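PDB 5HC8: prenyltransference for protein from Lavandula lanata, which catalyses the head-to-middle joining of two dimethylallyl diphosphate molecules into lavandulyl diphosphate, on a fold of the undecaprenyl diphosphate synthase family. Local coordinates for residues A[40-43]-A[44-47]; A[49-52]-A[53-57]; A[221-224]-A[225-229]. All blocks are in the same frame, centred on the assembly; numbering follows the deposited sequence.

The three contacts follow one helix and the neighbour that packs on it. Contacts 1 and 2 lie in series on helix 34-54, their centres about 14 Å apart: contact 1 is an opened turn near the bound ligands, contact 2 the capped C-terminal end. Contact 3 starts helix 225-237, with its centre about 10 Å from that of contact 1 and 13 Å from that of contact 2. Arg51 NE and Glu225 OE2 form a 2.7 Å salt bridge that ties contact 2 to contact 3, and leucines pack beside it. The side chain of Trp45 in contact 1 lies about 6 Å from the bound 2-methylbuta-1,3-diene, whereas that of Ile49 in contact 2 is about 14 Å away.

Contact 1: residues A[40-43]-A[44-47]; sequences TGVN and NWKH
With CG anti to its carbonyl carbon (chi1 -63°), Trp45 swings its indole back along the helix over Val42, whose CG1, anti to the backbone N (chi1 -177°), lies against the six-membered ring. Val42 CG1 lies 3.9 Å from Trp45 CE3, toward the rim of one face, and Val42 CA stands almost squarely over the five-membered ring, 3.8 Å from its centroid, a CH-pi contact. A branched valine suits this place, because its second methyl, CG2, reaches Trp45 CZ2. Helix 34-54 is locally opened here: the main bonds, Asn44 N to Gly41 O at 2.9 Å and Trp45 N to Val42 O at 3.0 Å, run i to i+3 as in a 3-10 turn, with a weak i to i+4 bond from Asn44 N to Thr40 O (3.4 Å) beside them. A water bridges the step, donating to Val42 O and accepting from Lys46 N, 4.5 Å apart. Lys46 folds back, its chain bent at the end, and NZ bonds to Asn43 O at 2.9 Å, in the carbonyl plane on a lone pair; Asp91 is a long, weak second partner. Trp45 also meets Tyr84, Ala64 and Ile20, which line the ligand pockets, and Phe87 packs edge-to-face with it.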
ATOM      1  N   THR A  40       0.042  -3.682  28.101  1.00 35.10           N
ATOM      2  CA  THR A  40       0.806  -2.431  28.269  1.00 36.63           C
ATOM      3  C   THR A  40       0.714  -1.584  26.981  1.00 35.17           C
ATOM      4  O   THR A  40       0.615  -0.346  27.017  1.00 32.04           O
ATOM      5  CB  THR A  40       2.235  -2.574  28.909  1.00 39.70           C
ATOM      6  OG1 THR A  40       3.280  -2.027  28.122  1.00 44.40           O
ATOM      7  CG2 THR A  40       2.584  -3.896  29.367  1.00 35.98           C
ATOM      8  N   GLY A  41       0.642  -2.271  25.853  1.00 32.67           N
ATOM      9  CA  GLY A  41       0.333  -1.600  24.613  1.00 29.71           C
ATOM     10  C   GLY A  41      -1.000  -0.919  24.629  1.00 29.14           C
ATOM     11  O   GLY A  41      -1.076   0.261  24.307  1.00 32.61           O
ATOM     12  N   VAL A  42      -2.064  -1.627  25.030  1.00 28.44           N
ATOM     13  CA  VAL A  42      -3.377  -1.083  24.926  1.00 32.59           C
ATOM     14  C   VAL A  42      -3.536   0.086  25.885  1.00 31.24           C
ATOM     15  O   VAL A  42      -4.224   1.060  25.562  1.00 29.90           O
ATOM     16  CB  VAL A  42      -4.485  -2.124  25.115  1.00 35.55           C
ATOM     17  CG1 VAL A  42      -5.865  -1.496  24.914  1.00 37.56           C
ATOM     18  CG2 VAL A  42      -4.311  -3.226  24.090  1.00 43.18           C
ATOM     19  N   ASN A  43      -2.830   0.021  27.014  1.00 35.41           N
ATOM     20  CA  ASN A  43      -2.806   1.155  27.956  1.00 38.48           C
ATOM     21  C   ASN A  43      -2.230   2.438  27.399  1.00 38.34           C
ATOM     22  O   ASN A  43      -2.538   3.485  27.912  1.00 39.77           O
ATOM     23  CB  ASN A  43      -2.054   0.796  29.235  1.00 38.67           C
ATOM     24  CG  ASN A  43      -2.814  -0.213  30.102  1.00 46.42           C
ATOM     25  OD1 ASN A  43      -4.021  -0.447  29.942  1.00 44.21           O
ATOM     26  ND2 ASN A  43      -2.098  -0.830  31.010  1.00 44.32           N
ATOM     27  N   ASN A  44      -1.412   2.361  26.342  1.00 37.71           N
ATOM     28  CA  ASN A  44      -0.900   3.565  25.690  1.00 34.25           C
ATOM     29  C   ASN A  44      -1.942   4.273  24.850  1.00 32.12           C
ATOM     30  O   ASN A  44      -1.815   5.466  24.598  1.00 30.67           O
ATOM     31  CB  ASN A  44       0.310   3.247  24.794  1.00 33.54           C
ATOM     32  CG  ASN A  44       1.477   2.658  25.539  1.00 37.87           C
ATOM     33  OD1 ASN A  44       2.308   1.945  24.981  1.00 41.32           O
ATOM     34  ND2 ASN A  44       1.541   2.928  26.812  1.00 39.30           N
ATOM     35  N   TRP A  45      -2.943   3.541  24.364  1.00 30.33           N
ATOM     36  CA  TRP A  45      -3.873   4.114  23.377  1.00 29.44           C
ATOM     37  C   TRP A  45      -4.542   5.403  23.827  1.00 31.38           C
ATOM     38  O   TRP A  45      -4.636   6.361  23.076  1.00 27.69           O
ATOM     39  CB  TRP A  45      -4.896   3.120  22.952  1.00 28.42           C
ATOM     40  CG  TRP A  45      -4.437   1.898  22.250  1.00 26.95           C
ATOM     41  CD1 TRP A  45      -3.160   1.498  22.002  1.00 27.70           C
ATOM     42  CD2 TRP A  45      -5.263   0.875  21.764  1.00 27.24           C
ATOM     43  NE1 TRP A  45      -3.162   0.337  21.350  1.00 26.77           N
ATOM     44  CE2 TRP A  45      -4.435  -0.100  21.212  1.00 27.82           C
ATOM     45  CE3 TRP A  45      -6.644   0.658  21.783  1.00 31.52           C
ATOM     46  CZ2 TRP A  45      -4.919  -1.279  20.685  1.00 28.14           C
ATOM     47  CZ3 TRP A  45      -7.123  -0.505  21.238  1.00 31.37           C
ATOM     48  CH2 TRP A  45      -6.269  -1.450  20.707  1.00 30.91           C
ATOM     49  N   LYS A  46      -4.969   5.469  25.100  1.00 34.24           N
ATOM     50  CA  LYS A  46      -5.748   6.616  25.521  1.00 35.30           C
ATOM     51  C   LYS A  46      -4.923   7.904  25.431  1.00 32.02           C
ATOM     52  O   LYS A  46      -5.429   8.934  25.058  1.00 32.21           O
ATOM     53  CB  LYS A  46      -6.390   6.389  26.927  1.00 37.38           C
ATOM     54  CG  LYS A  46      -5.388   6.199  28.032  1.00 43.32           C
ATOM     55  CD  LYS A  46      -6.020   6.023  29.420  1.00 49.69           C
ATOM     56  CE  LYS A  46      -4.927   5.595  30.422  1.00 53.56           C
ATOM     57  NZ  LYS A  46      -4.283   4.263  30.107  1.00 50.90           N
ATOM     58  N   HIS A  47      -3.646   7.831  25.765  1.00 31.77           N
ATOM     59  CA  HIS A  47      -2.804   9.056  25.766  1.00 33.67           C
ATOM     60  C   HIS A  47      -2.489   9.463  24.326  1.00 30.47           C
ATOM     61  O   HIS A  47      -2.404  10.642  24.002  1.00 29.80           O
ATOM     62  CB  HIS A  47      -1.514   8.782  26.466  1.00 37.68           C
ATOM     63  CG  HIS A  47      -1.696   8.302  27.857  1.00 48.70           C
ATOM     64  ND1 HIS A  47      -2.286   9.081  28.830  1.00 51.91           N
ATOM     65  CD2 HIS A  47      -1.423   7.105  28.436  1.00 55.03           C
ATOM     66  CE1 HIS A  47      -2.344   8.398  29.958  1.00 53.82           C
ATOM     67  NE2 HIS A  47      -1.830   7.195  29.743  1.00 60.55           N
TER
HETATM   68  O   HOH W   1      -5.526   3.113  26.673  1.00 32.93           O

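Contact 2: residues A[49-52]-A[53-57]; sequences ISRA and SQLGI
Ser53 and Ile49 begin the last turn of helix 34-54 with a regular i to i+4 bond, Ser53 N to Ile49 O at 3.0 Å. Gln54 repeats it, its N bonding to Ser50 O, and then runs its extended side chain back along the helix until OE1 rests over one face of the Arg51 guanidinium, toward the rim and 4.0 Å from Arg51 NH1. The two groups cross with their planes 35° apart, a loose overlay; Arg51 NE forms a salt bridge with Glu225 OE2. Leu55 N bonds to Arg51 O at 2.9 Å, and Leu55 CD1 lies 4.0 Å from Arg51 CG, packing against the aliphatic part of a chain bent at chi2 and chi3. Gly56 then leaves the helix with phi 83°, where a side chain would be jammed against the Leu55 carbonyl oxygen; its N bonds to Ser53 O. Ile57 completes this Schellman motif: its N reaches Ala52 O at 3.1 Å, and its CD1 sits 3.7 Å from Ala52 CB, the apolar contact that often accompanies the motif. Small Ala52 lets the isoleucine fold in beside the helix. The reversal thus gives terminal carbonyls their donors while covering the helix end with hydrocarbon.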
ATOM      1  N   ILE A  49      -4.599   8.918  21.759  1.00 25.50           N
ATOM      2  CA  ILE A  49      -5.821   9.474  21.194  1.00 25.20           C
ATOM      3  C   ILE A  49      -6.021  10.916  21.742  1.00 27.72           C
ATOM      4  O   ILE A  49      -6.328  11.841  21.012  1.00 27.27           O
ATOM      5  CB  ILE A  49      -7.021   8.603  21.570  1.00 27.31           C
ATOM      6  CG1 ILE A  49      -6.931   7.255  20.865  1.00 28.90           C
ATOM      7  CG2 ILE A  49      -8.312   9.319  21.265  1.00 29.73           C
ATOM      8  CD1 ILE A  49      -7.821   6.165  21.515  1.00 30.46           C
ATOM      9  N   SER A  50      -5.803  11.084  23.044  1.00 33.47           N
ATOM     10  CA  SER A  50      -5.814  12.450  23.650  1.00 33.77           C
ATOM     11  C   SER A  50      -4.910  13.386  22.955  1.00 30.17           C
ATOM     12  O   SER A  50      -5.319  14.501  22.653  1.00 31.02           O
ATOM     13  CB  SER A  50      -5.292  12.458  25.062  1.00 37.77           C
ATOM     14  OG  SER A  50      -6.249  11.961  25.878  1.00 45.22           O
ATOM     15  N   ARG A  51      -3.665  12.956  22.756  1.00 34.12           N
ATOM     16  CA  ARG A  51      -2.667  13.785  22.103  1.00 31.79           C
ATOM     17  C   ARG A  51      -3.083  14.171  20.676  1.00 29.94           C
ATOM     18  O   ARG A  51      -3.004  15.343  20.297  1.00 28.52           O
ATOM     19  CB  ARG A  51      -1.314  13.122  22.179  1.00 31.85           C
ATOM     20  CG  ARG A  51      -0.176  13.873  21.531  1.00 31.36           C
ATOM     21  CD  ARG A  51       0.066  15.298  22.058  1.00 31.62           C
ATOM     22  NE  ARG A  51       0.730  15.190  23.365  1.00 30.76           N
ATOM     23  CZ  ARG A  51       1.408  16.193  23.910  1.00 28.78           C
ATOM     24  NH1 ARG A  51       1.489  17.319  23.274  1.00 27.80           N
ATOM     25  NH2 ARG A  51       1.966  16.043  25.080  1.00 28.88           N
ATOM     26  N   ALA A  52      -3.581  13.198  19.892  1.00 28.20           N
ATOM     27  CA  ALA A  52      -3.976  13.459  18.518  1.00 26.36           C
ATOM     28  C   ALA A  52      -5.115  14.489  18.517  1.00 26.83           C
ATOM     29  O   ALA A  52      -5.130  15.420  17.696  1.00 29.58           O
ATOM     30  CB  ALA A  52      -4.435  12.172  17.842  1.00 27.19           C
ATOM     31  N   SER A  53      -6.031  14.362  19.480  1.00 28.98           N
ATOM     32  CA  SER A  53      -7.132  15.335  19.621  1.00 33.67           C
ATOM     33  C   SER A  53      -6.656  16.785  19.880  1.00 33.24           C
ATOM     34  O   SER A  53      -7.023  17.726  19.151  1.00 30.79           O
ATOM     35  CB  SER A  53      -8.131  14.868  20.685  1.00 36.12           C
ATOM     36  OG  SER A  53      -9.156  15.827  20.878  1.00 37.88           O
ATOM     37  N   GLN A  54      -5.704  16.898  20.803  1.00 37.14           N
ATOM     38  CA  GLN A  54      -5.115  18.185  21.180  1.00 38.96           C
ATOM     39  C   GLN A  54      -4.437  18.761  19.995  1.00 39.41           C
ATOM     40  O   GLN A  54      -4.434  19.974  19.797  1.00 36.89           O
ATOM     41  CB  GLN A  54      -4.049  18.016  22.244  1.00 42.47           C
ATOM     42  CG  GLN A  54      -4.517  17.588  23.632  1.00 52.09           C
ATOM     43  CD  GLN A  54      -3.292  17.265  24.527  1.00 61.57           C
ATOM     44  OE1 GLN A  54      -2.256  17.975  24.490  1.00 59.79           O
ATOM     45  NE2 GLN A  54      -3.380  16.156  25.278  1.00 67.47           N
ATOM     46  N   LEU A  55      -3.850  17.917  19.175  1.00 34.44           N
ATOM     47  CA  LEU A  55      -3.100  18.422  18.029  1.00 32.73           C
ATOM     48  C   LEU A  55      -4.003  18.846  16.872  1.00 32.20           C
ATOM     49  O   LEU A  55      -3.542  19.349  15.880  1.00 32.54           O
ATOM     50  CB  LEU A  55      -2.103  17.371  17.541  1.00 36.52           C
ATOM     51  CG  LEU A  55      -0.891  17.107  18.410  1.00 36.97           C
ATOM     52  CD1 LEU A  55      -0.268  15.811  18.001  1.00 35.27           C
ATOM     53  CD2 LEU A  55       0.177  18.199  18.346  1.00 37.96           C
ATOM     54  N   GLY A  56      -5.301  18.624  16.974  1.00 33.93           N
ATOM     55  CA  GLY A  56      -6.171  19.027  15.889  1.00 30.92           C
ATOM     56  C   GLY A  56      -6.239  18.019  14.760  1.00 30.16           C
ATOM     57  O   GLY A  56      -6.702  18.338  13.681  1.00 30.30           O
ATOM     58  N   ILE A  57      -5.792  16.797  14.993  1.00 30.41           N
ATOM     59  CA  ILE A  57      -6.016  15.729  14.014  1.00 28.03           C
ATOM     60  C   ILE A  57      -7.549  15.415  13.997  1.00 26.30           C
ATOM     61  O   ILE A  57      -8.198  15.431  15.001  1.00 27.57           O
ATOM     62  CB  ILE A  57      -5.172  14.518  14.385  1.00 25.88           C
ATOM     63  CG1 ILE A  57      -3.673  14.822  14.188  1.00 27.37           C
ATOM     64  CG2 ILE A  57      -5.610  13.252  13.606  1.00 25.20           C
ATOM     65  CD1 ILE A  57      -2.796  13.851  14.920  1.00 28.80           C
TER

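Contact 3: residues A[221-224]-A[225-229]; sequences PDFG and EADLL
Gly224, Asp227 and Phe223 carry this contact, which starts helix 225-237. Gly224 is the N-cap, and its backbone N gives a nearly straight hydrogen bond (174°) to Asp227 OD2, 2.8 Å away, on the anti lone pair of that oxygen. This is the N3 half of a capping box; the other half would need a side chain at the cap, which glycine lacks. The carbonyl oxygen of Gly224 meets the first turn, accepting weak bonds from Asp227 N at 3.1 Å and Leu228 N at 3.3 Å. Aspartate suits the third position because its short chain, with CG beside the backbone N (chi1 -53°), turns the carboxylate back to the cap. The helix backbone directs Asp227 CB at the Phe223 ring. That ring, swung anti to its own backbone N (chi1 -171°), receives CB over one face, 3.5 Å from the centroid, a CH-pi contact. Beyond it, Phe223 CZ approaches Leu228 N at 3.8 Å. Phe223 also packs against Phe220, Ile48 of helix 34-54 and Ile192, so it plugs the loop into the core. Replacing Phe223 by an alanine would probably strip the cover from Asp227 CB and leave a gap beside Ile48 and Ile192. Both oxygens of the buried carboxylate have partners: OD2 is hydrogen-bonded by Gly224 N, while OD1 forms a salt bridge with Lys218 NZ, which offsets the charge, and that negative charge probably also interacts favourably with the positive end of the helix dipole.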
ATOM      1  N   PRO A 221       4.677  -1.263  22.992  1.00 25.71           N
ATOM      2  CA  PRO A 221       4.497  -0.958  24.416  1.00 29.07           C
ATOM      3  C   PRO A 221       5.317   0.258  24.917  1.00 31.84           C
ATOM      4  O   PRO A 221       4.965   0.840  25.957  1.00 32.01           O
ATOM      5  CB  PRO A 221       4.947  -2.249  25.098  1.00 31.44           C
ATOM      6  CG  PRO A 221       4.568  -3.296  24.161  1.00 30.06           C
ATOM      7  CD  PRO A 221       4.969  -2.678  22.790  1.00 29.85           C
ATOM      8  N   ASP A 222       6.399   0.608  24.221  1.00 30.49           N
ATOM      9  CA  ASP A 222       7.222   1.805  24.550  1.00 31.39           C
ATOM     10  C   ASP A 222       6.755   3.090  23.852  1.00 34.65           C
ATOM     11  O   ASP A 222       7.328   4.157  24.072  1.00 32.51           O
ATOM     12  CB  ASP A 222       8.707   1.548  24.217  1.00 31.81           C
ATOM     13  CG  ASP A 222       9.330   0.485  25.092  1.00 33.53           C
ATOM     14  OD1 ASP A 222       8.921   0.401  26.274  1.00 31.54           O
ATOM     15  OD2 ASP A 222      10.164  -0.300  24.573  1.00 34.55           O
ATOM     16  N   PHE A 223       5.692   2.995  23.055  1.00 29.12           N
ATOM     17  CA  PHE A 223       5.288   4.054  22.158  1.00 29.57           C
ATOM     18  C   PHE A 223       4.338   4.973  22.885  1.00 31.46           C
ATOM     19  O   PHE A 223       3.306   4.555  23.347  1.00 32.06           O
ATOM     20  CB  PHE A 223       4.544   3.454  20.955  1.00 29.90           C
ATOM     21  CG  PHE A 223       4.271   4.422  19.863  1.00 29.54           C
ATOM     22  CD1 PHE A 223       3.166   5.258  19.931  1.00 30.00           C
ATOM     23  CD2 PHE A 223       5.092   4.503  18.746  1.00 30.58           C
ATOM     24  CE1 PHE A 223       2.856   6.163  18.911  1.00 30.21           C
ATOM     25  CE2 PHE A 223       4.787   5.419  17.736  1.00 32.02           C
ATOM     26  CZ  PHE A 223       3.677   6.247  17.828  1.00 31.48           C
ATOM     27  N   GLY A 224       4.693   6.232  22.982  1.00 32.36           N
ATOM     28  CA  GLY A 224       3.846   7.186  23.672  1.00 34.11           C
ATOM     29  C   GLY A 224       3.576   8.430  22.913  1.00 32.29           C
ATOM     30  O   GLY A 224       3.776   8.510  21.671  1.00 30.42           O
ATOM     31  N   GLU A 225       3.168   9.441  23.661  1.00 27.27           N
ATOM     32  CA  GLU A 225       2.834  10.714  23.056  1.00 29.74           C
ATOM     33  C   GLU A 225       4.022  11.340  22.290  1.00 27.10           C
ATOM     34  O   GLU A 225       3.808  11.978  21.236  1.00 26.98           O
ATOM     35  CB  GLU A 225       2.289  11.686  24.054  1.00 31.32           C
ATOM     36  CG  GLU A 225       1.043  11.192  24.744  1.00 32.88           C
ATOM     37  CD  GLU A 225       0.480  12.233  25.713  1.00 37.86           C
ATOM     38  OE1 GLU A 225       0.252  11.834  26.853  1.00 36.46           O
ATOM     39  OE2 GLU A 225       0.237  13.398  25.322  1.00 32.99           O
ATOM     40  N   ALA A 226       5.239  11.240  22.833  1.00 27.27           N
ATOM     41  CA  ALA A 226       6.418  11.843  22.147  1.00 27.87           C
ATOM     42  C   ALA A 226       6.637  11.166  20.748  1.00 30.66           C
ATOM     43  O   ALA A 226       7.114  11.804  19.828  1.00 30.53           O
ATOM     44  CB  ALA A 226       7.699  11.744  22.978  1.00 32.85           C
ATOM     45  N   ASP A 227       6.313   9.878  20.633  1.00 28.40           N
ATOM     46  CA  ASP A 227       6.511   9.132  19.370  1.00 29.29           C
ATOM     47  C   ASP A 227       5.517   9.545  18.307  1.00 25.04           C
ATOM     48  O   ASP A 227       5.880   9.584  17.131  1.00 26.98           O
ATOM     49  CB  ASP A 227       6.521   7.609  19.653  1.00 28.02           C
ATOM     50  CG  ASP A 227       7.527   7.254  20.748  1.00 35.62           C
ATOM     51  OD1 ASP A 227       8.706   7.401  20.459  1.00 38.19           O
ATOM     52  OD2 ASP A 227       7.174   6.920  21.904  1.00 36.77           O
ATOM     53  N   LEU A 228       4.320   9.912  18.713  1.00 24.50           N
ATOM     54  CA  LEU A 228       3.341  10.572  17.843  1.00 24.61           C
ATOM     55  C   LEU A 228       3.867  11.912  17.365  1.00 28.52           C
ATOM     56  O   LEU A 228       3.799  12.244  16.191  1.00 25.62           O
ATOM     57  CB  LEU A 228       1.970  10.679  18.500  1.00 26.65           C
ATOM     58  CG  LEU A 228       0.936  11.384  17.635  1.00 29.31           C
ATOM     59  CD1 LEU A 228       0.752  10.645  16.293  1.00 28.83           C
ATOM     60  CD2 LEU A 228      -0.425  11.600  18.304  1.00 31.09           C
ATOM     61  N   LEU A 229       4.404  12.699  18.290  1.00 28.59           N
ATOM     62  CA  LEU A 229       5.005  13.949  17.952  1.00 28.86           C
ATOM     63  C   LEU A 229       6.166  13.833  16.997  1.00 24.10           C
ATOM     64  O   LEU A 229       6.319  14.642  16.091  1.00 27.09           O
ATOM     65  CB  LEU A 229       5.487  14.615  19.260  1.00 29.20           C
ATOM     66  CG  LEU A 229       4.622  15.624  19.977  1.00 33.12           C
ATOM     67  CD1 LEU A 229       3.201  15.939  19.526  1.00 34.69           C
ATOM     68  CD2 LEU A 229       4.739  15.536  21.490  1.00 29.34           C
TER